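Local coordinates for phenyl-3-pyruvate decarboxylase (Azospirillum brasilense, PDB 2NXW), which decarboxylates phenylpyruvate and indole-3-pyruvate, the latter to indole-3-acetaldehyde for auxin biosynthesis, using thiamine diphosphate and a metal ion as cofactors, at residues A477-L482 / N492-W497. Numbering follows the deposited sequence. Where two conformers were deposited one is given.
Sequences ASWEML and NDLDDW. With MG (magnesium ion), chain C; TPP (thiamine diphosphate), chain E.
Trp-479 and Leu-494 meet face-on: the isobutyl end of the leucine lies over the indole, with CD1 3.9 Å from the centroid of the five-membered ring in a CH-pi contact and CD2 above the middle of the ring system. The opposite face takes the methyl CM4 of thiamine diphosphate, offset toward the rim, and at the edge Asn-492 brings ND2 to 3.6 Å from Trp-479 CE3, its amide turned 73° from the ring. The first torsion of Trp-479, with CG anti to the carbonyl carbon (chi1 -83°), slots the indole between CM4 and the Leu-494 methyls. Cutting the indole back to an alanine is likely to leave a gap there and take from the Asn-492 amide the ring edge it packs against.

The backbones join in a single beta bridge, Ser-478 with Asp-493. Trp-479 N donates to Asn-492 O and Leu-494 N to Ala-477 O, each at 3.0 Å. Between them Ser-478 turns its own O to the magnesium ion at 2.1 Å, beside Asp-449 and Asn-476, and Glu-480 N and Met-481 N bind the diphosphate. Leu-482 finishes the packed end, its CB 3.4 Å from Asn-492 ND2 and CD1 against CM4.

Beyond Leu-494 the contact thins. Ala-477 CB rests on the backbone oxygens of Leu-494 (3.6 Å) and Asp-495, but the partly exposed Asp-495 and Asp-496 start their side chains away from 477-482. Asp-493 also leads away, its carboxylate in a salt bridge with Arg-483.

The contact sits past the C-terminal end of inner strand 470-475 of the parallel sheet, where the chain meets the cofactor and enters helix 480-485. The loop 492-497 returns alongside before helix 499-502, with Leu-494 against helix 449-455 and Pro-43 of the second subunit packing on Trp-479 and Leu-482.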
# COMPACT_ATOMS: atom_id res chain seq x y z
N ALA A 477 -29.12 -12.53 26.48
CA ALA A 477 -29.56 -13.07 25.17
C ALA A 477 -29.48 -11.93 24.17
O ALA A 477 -30.43 -11.64 23.43
CB ALA A 477 -31.00 -13.59 25.27
N SER A 478 -28.30 -11.32 24.12
CA SER A 478 -28.13 -10.15 23.27
C SER A 478 -26.69 -9.71 23.12
O SER A 478 -25.85 -9.94 24.00
CB SER A 478 -28.89 -8.99 23.94
OG SER A 478 -28.76 -7.76 23.25
N TRP A 479 -26.40 -9.09 21.98
CA TRP A 479 -25.11 -8.45 21.76
C TRP A 479 -25.55 -7.03 22.18
O TRP A 479 -25.78 -6.15 21.34
CB TRP A 479 -24.73 -8.47 20.28
CG TRP A 479 -24.10 -9.75 19.82
CD1 TRP A 479 -23.26 -10.59 20.53
CD2 TRP A 479 -24.21 -10.32 18.51
NE1 TRP A 479 -22.85 -11.63 19.73
CE2 TRP A 479 -23.41 -11.49 18.49
CE3 TRP A 479 -24.90 -9.95 17.35
CZ2 TRP A 479 -23.29 -12.29 17.35
CZ3 TRP A 479 -24.78 -10.74 16.22
CH2 TRP A 479 -23.98 -11.90 16.23
N GLU A 480 -25.67 -6.83 23.48
CA GLU A 480 -26.22 -5.58 24.00
C GLU A 480 -25.46 -4.31 23.71
O GLU A 480 -26.07 -3.27 23.49
CB GLU A 480 -26.49 -5.72 25.51
CG GLU A 480 -27.46 -4.67 26.10
CD GLU A 480 -28.89 -4.75 25.57
OE1 GLU A 480 -29.30 -5.77 24.98
OE2 GLU A 480 -29.63 -3.75 25.78
N MET A 481 -24.13 -4.35 23.71
CA MET A 481 -23.40 -3.14 23.39
C MET A 481 -23.77 -2.66 21.99
O MET A 481 -23.83 -1.45 21.74
CB MET A 481 -21.90 -3.37 23.47
CG MET A 481 -21.37 -3.31 24.87
SD MET A 481 -19.59 -3.07 24.91
CE MET A 481 -19.47 -1.35 24.37
N LEU A 482 -24.02 -3.59 21.08
CA LEU A 482 -24.39 -3.21 19.72
C LEU A 482 -25.82 -2.68 19.69
O LEU A 482 -26.14 -1.78 18.91
CB LEU A 482 -24.21 -4.39 18.76
CG LEU A 482 -22.79 -4.97 18.73
CD1 LEU A 482 -22.72 -5.99 17.61
CD2 LEU A 482 -21.76 -3.87 18.51
N ASN A 492 -29.24 -8.27 16.77
CA ASN A 492 -28.56 -8.24 18.06
C ASN A 492 -29.29 -9.09 19.09
O ASN A 492 -28.80 -9.29 20.20
CB ASN A 492 -28.40 -6.80 18.56
CG ASN A 492 -27.43 -6.00 17.72
OD1 ASN A 492 -27.65 -4.81 17.46
ND2 ASN A 492 -26.35 -6.64 17.30
N ASP A 493 -30.47 -9.58 18.72
CA ASP A 493 -31.23 -10.46 19.60
C ASP A 493 -30.65 -11.86 19.47
O ASP A 493 -30.65 -12.43 18.38
CB ASP A 493 -32.70 -10.55 19.17
CG ASP A 493 -33.47 -9.27 19.39
OD1 ASP A 493 -33.04 -8.41 20.18
OD2 ASP A 493 -34.56 -9.15 18.78
N LEU A 494 -30.17 -12.42 20.58
CA LEU A 494 -29.61 -13.76 20.54
C LEU A 494 -30.62 -14.72 21.15
O LEU A 494 -31.60 -14.31 21.77
CB LEU A 494 -28.28 -13.83 21.29
CG LEU A 494 -27.19 -12.88 20.75
CD1 LEU A 494 -25.91 -13.02 21.57
CD2 LEU A 494 -26.90 -13.19 19.28
N ASP A 495 -30.36 -16.01 20.95
CA ASP A 495 -31.24 -17.06 21.45
C ASP A 495 -30.91 -17.36 22.90
O ASP A 495 -29.96 -16.81 23.47
CB ASP A 495 -31.04 -18.32 20.60
CG ASP A 495 -32.29 -19.15 20.46
OD1 ASP A 495 -33.20 -19.02 21.30
OD2 ASP A 495 -32.33 -19.97 19.52
N ASP A 496 -31.70 -18.24 23.49
CA ASP A 496 -31.50 -18.67 24.87
C ASP A 496 -30.55 -19.86 24.85
O ASP A 496 -30.81 -20.85 24.20
CB ASP A 496 -32.85 -19.09 25.48
CG ASP A 496 -32.71 -19.72 26.86
OD1 ASP A 496 -32.04 -19.12 27.73
OD2 ASP A 496 -33.29 -20.82 27.08
N TRP A 497 -29.39 -19.70 25.50
CA TRP A 497 -28.42 -20.79 25.63
C TRP A 497 -28.40 -21.05 27.14
O TRP A 497 -28.29 -20.10 27.92
CB TRP A 497 -27.02 -20.36 25.17
CG TRP A 497 -26.87 -20.09 23.70
CD1 TRP A 497 -27.61 -19.20 22.95
CD2 TRP A 497 -25.86 -20.61 22.84
NE1 TRP A 497 -27.10 -19.14 21.67
CE2 TRP A 497 -26.03 -19.99 21.57
CE3 TRP A 497 -24.82 -21.54 23.01
CZ2 TRP A 497 -25.19 -20.27 20.48
CZ3 TRP A 497 -23.98 -21.82 21.92
CH2 TRP A 497 -24.18 -21.18 20.68
MG MG C . -24.99 -10.10 25.93
N1' TPP E . -16.14 -9.76 17.18
C2' TPP E . -15.07 -9.69 17.98
CM2 TPP E . -14.04 -10.81 17.96
N3' TPP E . -14.89 -8.64 18.80
C4' TPP E . -15.78 -7.61 18.85
N4' TPP E . -15.51 -6.54 19.65
C5' TPP E . -16.97 -7.67 18.06
C6' TPP E . -17.11 -8.78 17.20
C7' TPP E . -18.06 -6.57 18.09
N3 TPP E . -18.81 -6.47 19.42
C2 TPP E . -18.44 -5.51 20.28
S1 TPP E . -19.55 -5.71 21.63
C5 TPP E . -20.48 -7.05 20.97
C4 TPP E . -19.88 -7.28 19.74
CM4 TPP E . -20.40 -8.40 18.79
C6 TPP E . -21.61 -7.72 21.65
C7 TPP E . -21.09 -8.47 22.89
O7 TPP E . -22.18 -9.25 23.33
PA TPP E . -21.95 -9.84 24.78
O1A TPP E . -20.68 -10.68 24.89
O2A TPP E . -23.20 -10.69 25.03
O3A TPP E . -21.88 -8.70 25.88
PB TPP E . -23.03 -7.51 25.95
O1B TPP E . -24.43 -8.11 25.78
O2B TPP E . -22.82 -6.88 27.36
O3B TPP E . -22.76 -6.45 24.89
O HOH W 1 -24.20 -10.00 27.91